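Local coordinates for YkuI protein (Bacillus subtilis, PDB 2BAS) that binds the second messenger cyclic di-GMP and, like other EAL-domain proteins, probably hydrolyses it as a cyclic-guanylate-specific phosphodiesterase, at residues 99-104 against 131-136; 125-130 against 169-174; 145-150 against 161-166. One frame throughout, in Å; residues are numbered along the deposited sequence.

In the fold
From the N terminus, the chain first comes to the end of helix 82-100, where contact 1 (99-104 against 131-136) closes a loop that runs through strand 108-112 and returns at the end of helix 124-135. Before that loop is complete, helix 124-135 has already entered contact 2 (125-130 against 169-174), so contacts 1 and 2 cross along the sequence; their centres are about 13 Å apart. Contact 3 (145-150 against 161-166) is nested inside the loop of contact 2 and packs strand 143-147 against helix 156-167. Backbone pairing of strands 143-147 and 172-178 joins contacts 2 and 3, and all three lie within the EAL domain.

Contact 1: residues 99-104 against 131-136; sequences RFLEAD and KEYEAK
L101 puts both of its methyl groups against the end of helix 124-135, and K136 and Y133 receive them. CD2 of L101 lies 3.5 Å from the carbonyl O of K136, while CD1 of L101 packs on the CB of K136 at 4.1 Å. The two side chains cross at about a right angle. K136 offers the base of its chain and not its amine, because beyond CB the chain runs on extended and away from L101, back along its own helix, until NZ meets OE2 of E132 at 3.2 Å in a salt bridge. CD1 of L101 also comes to the edge of the Y133 ring, near the ring plane, 4.3 Å from CD2 of Y133. OE1 of E132 has a second salt-bridge partner, R94 of helix 82-100. The Y133 hydroxyl is hydrogen-bonded to D98 of that same helix, which helps to place the ring whose edge L101 meets. Chemically, then, the work is divided: between the two segments there is van der Waals contact of a leucine with a ring edge, a methylene and a carbonyl O, burying about 126 Å², and polar ties between the two helices are made by R94 and D98.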
loop_
_atom_site.group_PDB
_atom_site.type_symbol
_atom_site.label_atom_id
_atom_site.label_comp_id
_atom_site.label_asym_id
_atom_site.label_seq_id
_atom_site.Cartn_x
_atom_site.Cartn_y
_atom_site.Cartn_z
ATOM N N ARG A 99 -10.949 -23.053 -30.289
ATOM C CA ARG A 99 -9.610 -22.758 -30.802
ATOM C C ARG A 99 -8.528 -23.216 -29.827
ATOM O O ARG A 99 -7.542 -23.825 -30.247
ATOM C CB ARG A 99 -9.465 -21.270 -31.150
ATOM C CG ARG A 99 -8.084 -20.834 -31.628
ATOM C CD ARG A 99 -7.652 -21.517 -32.916
ATOM N NE ARG A 99 -6.206 -21.760 -32.930
ATOM C CZ ARG A 99 -5.314 -21.058 -33.630
ATOM N NH1 ARG A 99 -5.702 -20.056 -34.412
ATOM N NH2 ARG A 99 -4.026 -21.369 -33.556
ATOM N N PHE A 100 -8.728 -22.939 -28.535
ATOM C CA PHE A 100 -7.807 -23.385 -27.480
ATOM C C PHE A 100 -7.626 -24.908 -27.435
ATOM O O PHE A 100 -6.509 -25.391 -27.228
ATOM C CB PHE A 100 -8.239 -22.867 -26.101
ATOM C CG PHE A 100 -7.805 -21.451 -25.811
ATOM C CD1 PHE A 100 -8.709 -20.399 -25.891
ATOM C CD2 PHE A 100 -6.492 -21.170 -25.449
ATOM C CE1 PHE A 100 -8.310 -19.081 -25.618
ATOM C CE2 PHE A 100 -6.085 -19.859 -25.172
ATOM C CZ PHE A 100 -6.996 -18.817 -25.258
ATOM N N LEU A 101 -8.712 -25.658 -27.645
ATOM C CA LEU A 101 -8.662 -27.127 -27.662
ATOM C C LEU A 101 -7.657 -27.689 -28.681
ATOM O O LEU A 101 -7.308 -28.869 -28.625
ATOM C CB LEU A 101 -10.049 -27.731 -27.931
ATOM C CG LEU A 101 -11.105 -27.961 -26.842
ATOM C CD1 LEU A 101 -12.348 -28.572 -27.480
ATOM C CD2 LEU A 101 -10.604 -28.861 -25.723
ATOM N N GLU A 102 -7.206 -26.838 -29.604
ATOM C CA GLU A 102 -6.236 -27.227 -30.628
ATOM C C GLU A 102 -4.809 -26.825 -30.262
ATOM O O GLU A 102 -3.854 -27.505 -30.632
ATOM C CB GLU A 102 -6.607 -26.628 -31.992
ATOM C CG GLU A 102 -8.030 -26.935 -32.479
ATOM C CD GLU A 102 -8.332 -28.424 -32.603
ATOM O OE1 GLU A 102 -7.531 -29.167 -33.220
ATOM O OE2 GLU A 102 -9.392 -28.847 -32.096
ATOM N N ALA A 103 -4.667 -25.727 -29.530
ATOM C CA ALA A 103 -3.347 -25.212 -29.160
ATOM C C ALA A 103 -2.722 -25.907 -27.945
ATOM O O ALA A 103 -3.202 -26.941 -27.487
ATOM C CB ALA A 103 -3.418 -23.716 -28.940
ATOM N N ASP A 104 -1.652 -25.307 -27.428
ATOM C CA ASP A 104 -0.890 -25.844 -26.301
ATOM C C ASP A 104 -1.731 -25.967 -25.029
ATOM O O ASP A 104 -2.484 -25.056 -24.679
ATOM C CB ASP A 104 0.340 -24.969 -26.043
ATOM C CG ASP A 104 1.152 -24.701 -27.310
ATOM O OD1 ASP A 104 2.384 -24.529 -27.194
ATOM O OD2 ASP A 104 0.572 -24.663 -28.419
ATOM N N LYS A 131 -17.577 -26.158 -17.344
ATOM C CA LYS A 131 -17.532 -27.600 -17.073
ATOM C C LYS A 131 -17.639 -28.473 -18.326
ATOM O O LYS A 131 -17.113 -29.585 -18.358
ATOM C CB LYS A 131 -18.616 -27.986 -16.057
ATOM C CG LYS A 131 -18.298 -27.560 -14.612
ATOM C CD LYS A 131 -19.504 -27.740 -13.693
ATOM C CE LYS A 131 -19.134 -27.588 -12.230
ATOM N NZ LYS A 131 -18.324 -28.741 -11.754
ATOM N N GLU A 132 -18.320 -27.962 -19.351
ATOM C CA GLU A 132 -18.479 -28.672 -20.624
ATOM C C GLU A 132 -17.132 -28.804 -21.339
ATOM O O GLU A 132 -16.842 -29.831 -21.958
ATOM C CB GLU A 132 -19.481 -27.941 -21.521
ATOM C CG GLU A 132 -19.701 -28.589 -22.886
ATOM C CD GLU A 132 -20.311 -27.636 -23.908
ATOM O OE1 GLU A 132 -20.957 -26.640 -23.500
ATOM O OE2 GLU A 132 -20.144 -27.890 -25.125
ATOM N N TYR A 133 -16.321 -27.754 -21.255
ATOM C CA TYR A 133 -15.000 -27.765 -21.866
ATOM C C TYR A 133 -13.971 -28.428 -20.968
ATOM O O TYR A 133 -12.886 -28.795 -21.423
ATOM C CB TYR A 133 -14.589 -26.370 -22.328
ATOM C CG TYR A 133 -15.355 -25.954 -23.566
ATOM C CD1 TYR A 133 -16.585 -25.292 -23.468
ATOM C CD2 TYR A 133 -14.872 -26.265 -24.840
ATOM C CE1 TYR A 133 -17.301 -24.927 -24.613
ATOM C CE2 TYR A 133 -15.580 -25.909 -25.988
ATOM C CZ TYR A 133 -16.793 -25.241 -25.870
ATOM O OH TYR A 133 -17.481 -24.885 -27.006
ATOM N N GLU A 134 -14.337 -28.598 -19.698
ATOM C CA GLU A 134 -13.568 -29.410 -18.758
ATOM C C GLU A 134 -13.723 -30.861 -19.218
ATOM O O GLU A 134 -12.769 -31.637 -19.193
ATOM C CB GLU A 134 -14.098 -29.225 -17.326
ATOM C CG GLU A 134 -13.298 -29.935 -16.214
ATOM C CD GLU A 134 -14.071 -30.066 -14.894
ATOM O OE1 GLU A 134 -15.273 -29.717 -14.854
ATOM O OE2 GLU A 134 -13.478 -30.532 -13.895
ATOM N N ALA A 135 -14.935 -31.192 -19.664
ATOM C CA ALA A 135 -15.267 -32.511 -20.194
ATOM C C ALA A 135 -14.582 -32.789 -21.534
ATOM O O ALA A 135 -14.363 -33.943 -21.892
ATOM C CB ALA A 135 -16.778 -32.661 -20.324
ATOM N N LYS A 136 -14.247 -31.730 -22.270
ATOM C CA LYS A 136 -13.571 -31.870 -23.565
ATOM C C LYS A 136 -12.044 -31.840 -23.426
ATOM O O LYS A 136 -11.323 -32.018 -24.410
ATOM C CB LYS A 136 -14.054 -30.800 -24.550
ATOM C CG LYS A 136 -15.543 -30.843 -24.804
ATOM C CD LYS A 136 -16.006 -29.719 -25.708
ATOM C CE LYS A 136 -17.462 -29.947 -26.109
ATOM N NZ LYS A 136 -17.923 -29.017 -27.178
#

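Contact 2: residues 125-130 against 169-174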
loop_
_atom_site.group_PDB
_atom_site.type_symbol
_atom_site.label_atom_id
_atom_site.label_comp_id
_atom_site.label_asym_id
_atom_site.label_seq_id
_atom_site.Cartn_x
_atom_site.Cartn_y
_atom_site.Cartn_z
ATOM N N SER A 125 -24.903 -20.877 -14.903
ATOM C CA SER A 125 -24.778 -21.208 -16.329
ATOM C C SER A 125 -23.357 -21.060 -16.912
ATOM O O SER A 125 -22.927 -21.908 -17.699
ATOM C CB SER A 125 -25.801 -20.440 -17.178
ATOM O OG SER A 125 -25.447 -19.072 -17.317
ATOM N N PHE A 126 -22.632 -20.005 -16.536
ATOM C CA PHE A 126 -21.258 -19.803 -17.037
ATOM C C PHE A 126 -20.293 -20.883 -16.540
ATOM O O PHE A 126 -19.441 -21.354 -17.292
ATOM C CB PHE A 126 -20.734 -18.406 -16.686
ATOM C CG PHE A 126 -19.405 -18.081 -17.304
ATOM C CD1 PHE A 126 -19.311 -17.726 -18.647
ATOM C CD2 PHE A 126 -18.243 -18.114 -16.541
ATOM C CE1 PHE A 126 -18.083 -17.422 -19.220
ATOM C CE2 PHE A 126 -17.003 -17.807 -17.109
ATOM C CZ PHE A 126 -16.921 -17.458 -18.443
ATOM N N LEU A 127 -20.427 -21.265 -15.274
ATOM C CA LEU A 127 -19.640 -22.361 -14.729
ATOM C C LEU A 127 -20.030 -23.652 -15.458
ATOM O O LEU A 127 -19.167 -24.484 -15.753
ATOM C CB LEU A 127 -19.845 -22.483 -13.215
ATOM C CG LEU A 127 -19.090 -23.560 -12.421
ATOM C CD1 LEU A 127 -17.575 -23.411 -12.525
ATOM C CD2 LEU A 127 -19.525 -23.560 -10.961
ATOM N N GLU A 128 -21.329 -23.795 -15.750
ATOM C CA GLU A 128 -21.850 -24.916 -16.547
ATOM C C GLU A 128 -21.150 -24.931 -17.915
ATOM O O GLU A 128 -20.715 -25.986 -18.383
ATOM C CB GLU A 128 -23.388 -24.847 -16.718
ATOM C CG GLU A 128 -24.246 -25.191 -15.469
ATOM C CD GLU A 128 -25.781 -25.164 -15.726
ATOM O OE1 GLU A 128 -26.293 -24.250 -16.421
ATOM O OE2 GLU A 128 -26.492 -26.062 -15.209
ATOM N N LEU A 129 -21.026 -23.757 -18.537
ATOM C CA LEU A 129 -20.298 -23.626 -19.800
ATOM C C LEU A 129 -18.846 -24.034 -19.632
ATOM O O LEU A 129 -18.284 -24.671 -20.521
ATOM C CB LEU A 129 -20.374 -22.202 -20.365
ATOM C CG LEU A 129 -19.495 -21.862 -21.580
ATOM C CD1 LEU A 129 -19.692 -22.858 -22.722
ATOM C CD2 LEU A 129 -19.781 -20.469 -22.066
ATOM N N LEU A 130 -18.245 -23.672 -18.500
ATOM C CA LEU A 130 -16.849 -24.018 -18.239
ATOM C C LEU A 130 -16.655 -25.524 -18.068
ATOM O O LEU A 130 -15.701 -26.094 -18.601
ATOM C CB LEU A 130 -16.299 -23.252 -17.030
ATOM C CG LEU A 130 -16.097 -21.737 -17.172
ATOM C CD1 LEU A 130 -15.562 -21.140 -15.868
ATOM C CD2 LEU A 130 -15.177 -21.371 -18.339
ATOM N N TYR A 169 -12.972 -24.808 -7.654
ATOM C CA TYR A 169 -12.731 -25.616 -8.846
ATOM C C TYR A 169 -11.347 -25.357 -9.460
ATOM O O TYR A 169 -11.012 -25.924 -10.503
ATOM C CB TYR A 169 -13.823 -25.368 -9.891
ATOM C CG TYR A 169 -15.202 -25.824 -9.473
ATOM C CD1 TYR A 169 -16.141 -24.912 -8.991
ATOM C CD2 TYR A 169 -15.571 -27.167 -9.563
ATOM C CE1 TYR A 169 -17.414 -25.325 -8.604
ATOM C CE2 TYR A 169 -16.839 -27.591 -9.176
ATOM C CZ TYR A 169 -17.755 -26.664 -8.701
ATOM O OH TYR A 169 -19.014 -27.075 -8.325
ATOM N N GLY A 170 -10.552 -24.503 -8.817
ATOM C CA GLY A 170 -9.217 -24.167 -9.310
ATOM C C GLY A 170 -9.145 -22.978 -10.263
ATOM O O GLY A 170 -8.057 -22.579 -10.674
ATOM N N ILE A 171 -10.298 -22.418 -10.623
ATOM C CA ILE A 171 -10.373 -21.243 -11.498
ATOM C C ILE A 171 -9.583 -20.053 -10.919
ATOM O O ILE A 171 -9.634 -19.781 -9.714
ATOM C CB ILE A 171 -11.854 -20.840 -11.754
ATOM C CG1 ILE A 171 -12.620 -22.005 -12.409
ATOM C CG2 ILE A 171 -11.938 -19.573 -12.592
ATOM C CD1 ILE A 171 -14.135 -21.888 -12.360
ATOM N N LYS A 172 -8.835 -19.364 -11.777
ATOM C CA LYS A 172 -8.063 -18.199 -11.345
ATOM C C LYS A 172 -8.868 -16.907 -11.492
ATOM O O LYS A 172 -9.659 -16.748 -12.431
ATOM C CB LYS A 172 -6.720 -18.137 -12.081
ATOM C CG LYS A 172 -5.773 -19.267 -11.651
ATOM C CD LYS A 172 -4.468 -19.337 -12.439
ATOM C CE LYS A 172 -3.745 -20.677 -12.198
ATOM N NZ LYS A 172 -3.535 -21.012 -10.748
ATOM N N ILE A 173 -8.678 -15.991 -10.550
ATOM C CA ILE A 173 -9.456 -14.756 -10.519
ATOM C C ILE A 173 -8.585 -13.502 -10.600
ATOM O O ILE A 173 -7.682 -13.288 -9.789
ATOM C CB ILE A 173 -10.424 -14.736 -9.307
ATOM C CG1 ILE A 173 -11.562 -15.731 -9.553
ATOM C CG2 ILE A 173 -11.011 -13.352 -9.094
ATOM C CD1 ILE A 173 -12.224 -16.197 -8.305
ATOM N N ALA A 174 -8.860 -12.699 -11.617
ATOM C CA ALA A 174 -8.159 -11.460 -11.847
ATOM C C ALA A 174 -9.119 -10.324 -11.551
ATOM O O ALA A 174 -10.270 -10.376 -11.962
ATOM C CB ALA A 174 -7.704 -11.389 -13.278
#
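L127 meets Y169 and I171 with its two methyl groups. With CG trans to the backbone N (chi1 -179°), the side chain leans out from the helix and spreads its branches between the tyrosine ring and the isoleucine. CD2 of L127 approaches the ring obliquely, 3.6 Å from CE1 of Y169, and the two side chains lie about at right angles. CD1 of L127 lies between the two partners, 3.8 Å from CD1 of I171 and 4.1 Å from CD1 of Y169. Replacing L127 with alanine removes both branches and would probably leave the Y169 ring without this apolar neighbour and open a gap beside the I171 tip. The ring has a second support, since the Y169 hydroxyl is hydrogen-bonded to that of Y165 and the two rings meet edge-to-face.

Y169 and I171 stand at a turning point of the fold, where the helix of a beta-alpha-beta unit (143-147, 156-167, 172-178) gives way to its second strand. G170 ends that helix in a Schellman motif with a positive phi of 90°, a backbone turn in which a CB would press on the preceding carbonyl O; I171 then leads into the strand.

Two residues on from L127, L129 turns to I93 and R94 of helix 82-100. L130, about one turn beyond L127, comes back to I171 and shares its delta carbon with L127, CD1 of L130 lying 3.9 Å from CD1 of I171. L130 also rests on F143 of the neighbouring strand 143-147.

Contact 3: residues 145-150 against 161-166; sequences LEITEH and HMLAYY
A beta-alpha-beta crossover of the EAL barrel, strand 143-147 to helix 156-167 to strand 172-178, is packed together here by L145 and I147 of the first strand and L163 and Y166 of the helix. The short strand and helix segments run nearly antiparallel, at 164°, with their axes 11.8 Å apart. L163 fills the middle: its CD2 lies 3.9 Å from CD2 of L145 and 4.0 Å from CG1 of I147, so one methyl serves two strand residues that point to the same face of the sheet. I147 and L163 slide past each other in opposite directions.

A chi1 of -167° swings the L145 branch away from its own N and carries CD2 out to the helix, where it serves Y166 as well as L163. That methyl approaches CD1 and CE1 of Y166 obliquely, 3.7 Å from CD1 of Y166 and nearly as close to CE1. CE of the selenomethionine M162, one turn earlier in the helix, sits 3.5 Å above the plane of the Y166 ring and over its centre, on the same side from which CD2 of L145 comes. L145 thus takes the CD1-CE1 side of the ring, beside the M162 methyl. At the far end, the Y166 hydroxyl is hydrogen-bonded to the carbonyl O of G123, which satisfies the buried polar end of the tyrosine and holds it in place.

Around this core, L118 of helix 115-118 touches L145, I147 and M162, and F126 of helix 124-135 packs on L145 and Y166. Between the strand leucine and isoleucine, E146 is directed to the other face of the sheet, where it forms a salt bridge with K197; strand 172-178 lies alongside, its I173 against L163.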
loop_
_atom_site.group_PDB
_atom_site.type_symbol
_atom_site.label_atom_id
_atom_site.label_comp_id
_atom_site.label_asym_id
_atom_site.label_seq_id
_atom_site.Cartn_x
_atom_site.Cartn_y
_atom_site.Cartn_z
ATOM N N LEU A 145 -10.700 -15.615 -14.868
ATOM C CA LEU A 145 -11.901 -14.813 -14.885
ATOM C C LEU A 145 -11.595 -13.391 -14.396
ATOM O O LEU A 145 -11.336 -13.165 -13.204
ATOM C CB LEU A 145 -12.955 -15.471 -14.001
ATOM C CG LEU A 145 -14.396 -14.996 -14.071
ATOM C CD1 LEU A 145 -15.059 -15.566 -15.315
ATOM C CD2 LEU A 145 -15.152 -15.446 -12.836
ATOM N N GLU A 146 -11.614 -12.441 -15.330
ATOM C CA GLU A 146 -11.405 -11.043 -15.006
ATOM C C GLU A 146 -12.725 -10.397 -14.603
ATOM O O GLU A 146 -13.708 -10.466 -15.338
ATOM C CB GLU A 146 -10.796 -10.292 -16.184
ATOM C CG GLU A 146 -9.431 -10.788 -16.659
ATOM C CD GLU A 146 -8.910 -9.998 -17.871
ATOM O OE1 GLU A 146 -9.251 -8.793 -18.014
ATOM O OE2 GLU A 146 -8.151 -10.583 -18.678
ATOM N N ILE A 147 -12.739 -9.773 -13.435
ATOM C CA ILE A 147 -13.925 -9.107 -12.930
ATOM C C ILE A 147 -13.673 -7.603 -12.753
ATOM O O ILE A 147 -12.570 -7.185 -12.382
ATOM C CB ILE A 147 -14.399 -9.739 -11.589
ATOM C CG1 ILE A 147 -14.519 -11.264 -11.711
ATOM C CG2 ILE A 147 -15.749 -9.163 -11.163
ATOM C CD1 ILE A 147 -15.643 -11.742 -12.651
ATOM N N THR A 148 -14.694 -6.803 -13.049
ATOM C CA THR A 148 -14.641 -5.361 -12.856
ATOM C C THR A 148 -15.706 -4.998 -11.827
ATOM O O THR A 148 -16.903 -5.024 -12.128
ATOM C CB THR A 148 -14.901 -4.587 -14.174
ATOM O OG1 THR A 148 -14.108 -5.141 -15.231
ATOM C CG2 THR A 148 -14.559 -3.108 -14.013
ATOM N N GLU A 149 -15.267 -4.670 -10.614
ATOM C CA GLU A 149 -16.195 -4.358 -9.519
ATOM C C GLU A 149 -16.608 -2.895 -9.526
ATOM O O GLU A 149 -17.455 -2.483 -8.738
ATOM C CB GLU A 149 -15.580 -4.691 -8.165
ATOM C CG GLU A 149 -14.845 -6.003 -8.102
ATOM C CD GLU A 149 -13.893 -6.030 -6.939
ATOM O OE1 GLU A 149 -14.191 -5.382 -5.912
ATOM O OE2 GLU A 149 -12.843 -6.690 -7.051
ATOM N N HIS A 150 -15.985 -2.109 -10.396
ATOM C CA HIS A 150 -16.353 -0.715 -10.568
ATOM C C HIS A 150 -17.829 -0.619 -10.971
ATOM O O HIS A 150 -18.577 0.206 -10.444
ATOM C CB HIS A 150 -15.435 -0.054 -11.611
ATOM C CG HIS A 150 -16.008 1.184 -12.233
ATOM N ND1 HIS A 150 -16.254 2.337 -11.516
ATOM C CD2 HIS A 150 -16.376 1.450 -13.510
ATOM C CE1 HIS A 150 -16.756 3.257 -12.322
ATOM N NE2 HIS A 150 -16.842 2.744 -13.537
ATOM N N HIS A 161 -18.920 -14.125 -2.728
ATOM C CA HIS A 161 -19.422 -15.440 -2.362
ATOM C C HIS A 161 -19.287 -16.401 -3.549
ATOM O O HIS A 161 -18.627 -17.434 -3.419
ATOM C CB HIS A 161 -20.869 -15.332 -1.856
ATOM C CG HIS A 161 -21.517 -16.646 -1.545
ATOM N ND1 HIS A 161 -21.337 -17.301 -0.346
ATOM C CD2 HIS A 161 -22.370 -17.412 -2.267
ATOM C CE1 HIS A 161 -22.039 -18.421 -0.349
ATOM N NE2 HIS A 161 -22.675 -18.512 -1.503
HETATM N N MSE A 162 -19.865 -16.050 -4.703
HETATM C CA MSE A 162 -19.753 -16.916 -5.883
HETATM C C MSE A 162 -18.346 -16.958 -6.454
HETATM O O MSE A 162 -17.980 -17.926 -7.123
HETATM C CB MSE A 162 -20.766 -16.577 -6.986
HETATM C CG MSE A 162 -20.536 -15.264 -7.687
HETATM SE SE MSE A 162 -20.752 -15.399 -9.630
HETATM C CE MSE A 162 -18.931 -15.966 -10.059
ATOM N N LEU A 163 -17.561 -15.917 -6.195
ATOM C CA LEU A 163 -16.172 -15.904 -6.633
ATOM C C LEU A 163 -15.340 -16.860 -5.793
ATOM O O LEU A 163 -14.469 -17.553 -6.317
ATOM C CB LEU A 163 -15.587 -14.493 -6.625
ATOM C CG LEU A 163 -15.989 -13.639 -7.834
ATOM C CD1 LEU A 163 -15.498 -12.217 -7.678
ATOM C CD2 LEU A 163 -15.495 -14.229 -9.151
ATOM N N ALA A 164 -15.630 -16.924 -4.497
ATOM C CA ALA A 164 -14.950 -17.878 -3.626
ATOM C C ALA A 164 -15.304 -19.302 -4.054
ATOM O O ALA A 164 -14.453 -20.191 -4.014
ATOM C CB ALA A 164 -15.298 -17.641 -2.151
ATOM N N TYR A 165 -16.552 -19.493 -4.482
ATOM C CA TYR A 165 -17.053 -20.795 -4.926
ATOM C C TYR A 165 -16.363 -21.245 -6.211
ATOM O O TYR A 165 -15.926 -22.389 -6.327
ATOM C CB TYR A 165 -18.568 -20.734 -5.124
ATOM C CG TYR A 165 -19.189 -21.999 -5.679
ATOM C CD1 TYR A 165 -19.392 -23.118 -4.862
ATOM C CD2 TYR A 165 -19.603 -22.071 -7.014
ATOM C CE1 TYR A 165 -19.972 -24.282 -5.361
ATOM C CE2 TYR A 165 -20.186 -23.232 -7.522
ATOM C CZ TYR A 165 -20.364 -24.333 -6.689
ATOM O OH TYR A 165 -20.939 -25.483 -7.180
ATOM N N TYR A 166 -16.274 -20.329 -7.170
ATOM C CA TYR A 166 -15.567 -20.567 -8.417
ATOM C C TYR A 166 -14.139 -21.028 -8.168
ATOM O O TYR A 166 -13.619 -21.869 -8.905
ATOM C CB TYR A 166 -15.548 -19.287 -9.240
ATOM C CG TYR A 166 -16.668 -19.160 -10.233
ATOM C CD1 TYR A 166 -16.431 -18.602 -11.477
ATOM C CD2 TYR A 166 -17.958 -19.617 -9.944
ATOM C CE1 TYR A 166 -17.440 -18.482 -12.406
ATOM C CE2 TYR A 166 -18.983 -19.504 -10.875
ATOM C CZ TYR A 166 -18.709 -18.935 -12.103
ATOM O OH TYR A 166 -19.690 -18.796 -13.048
#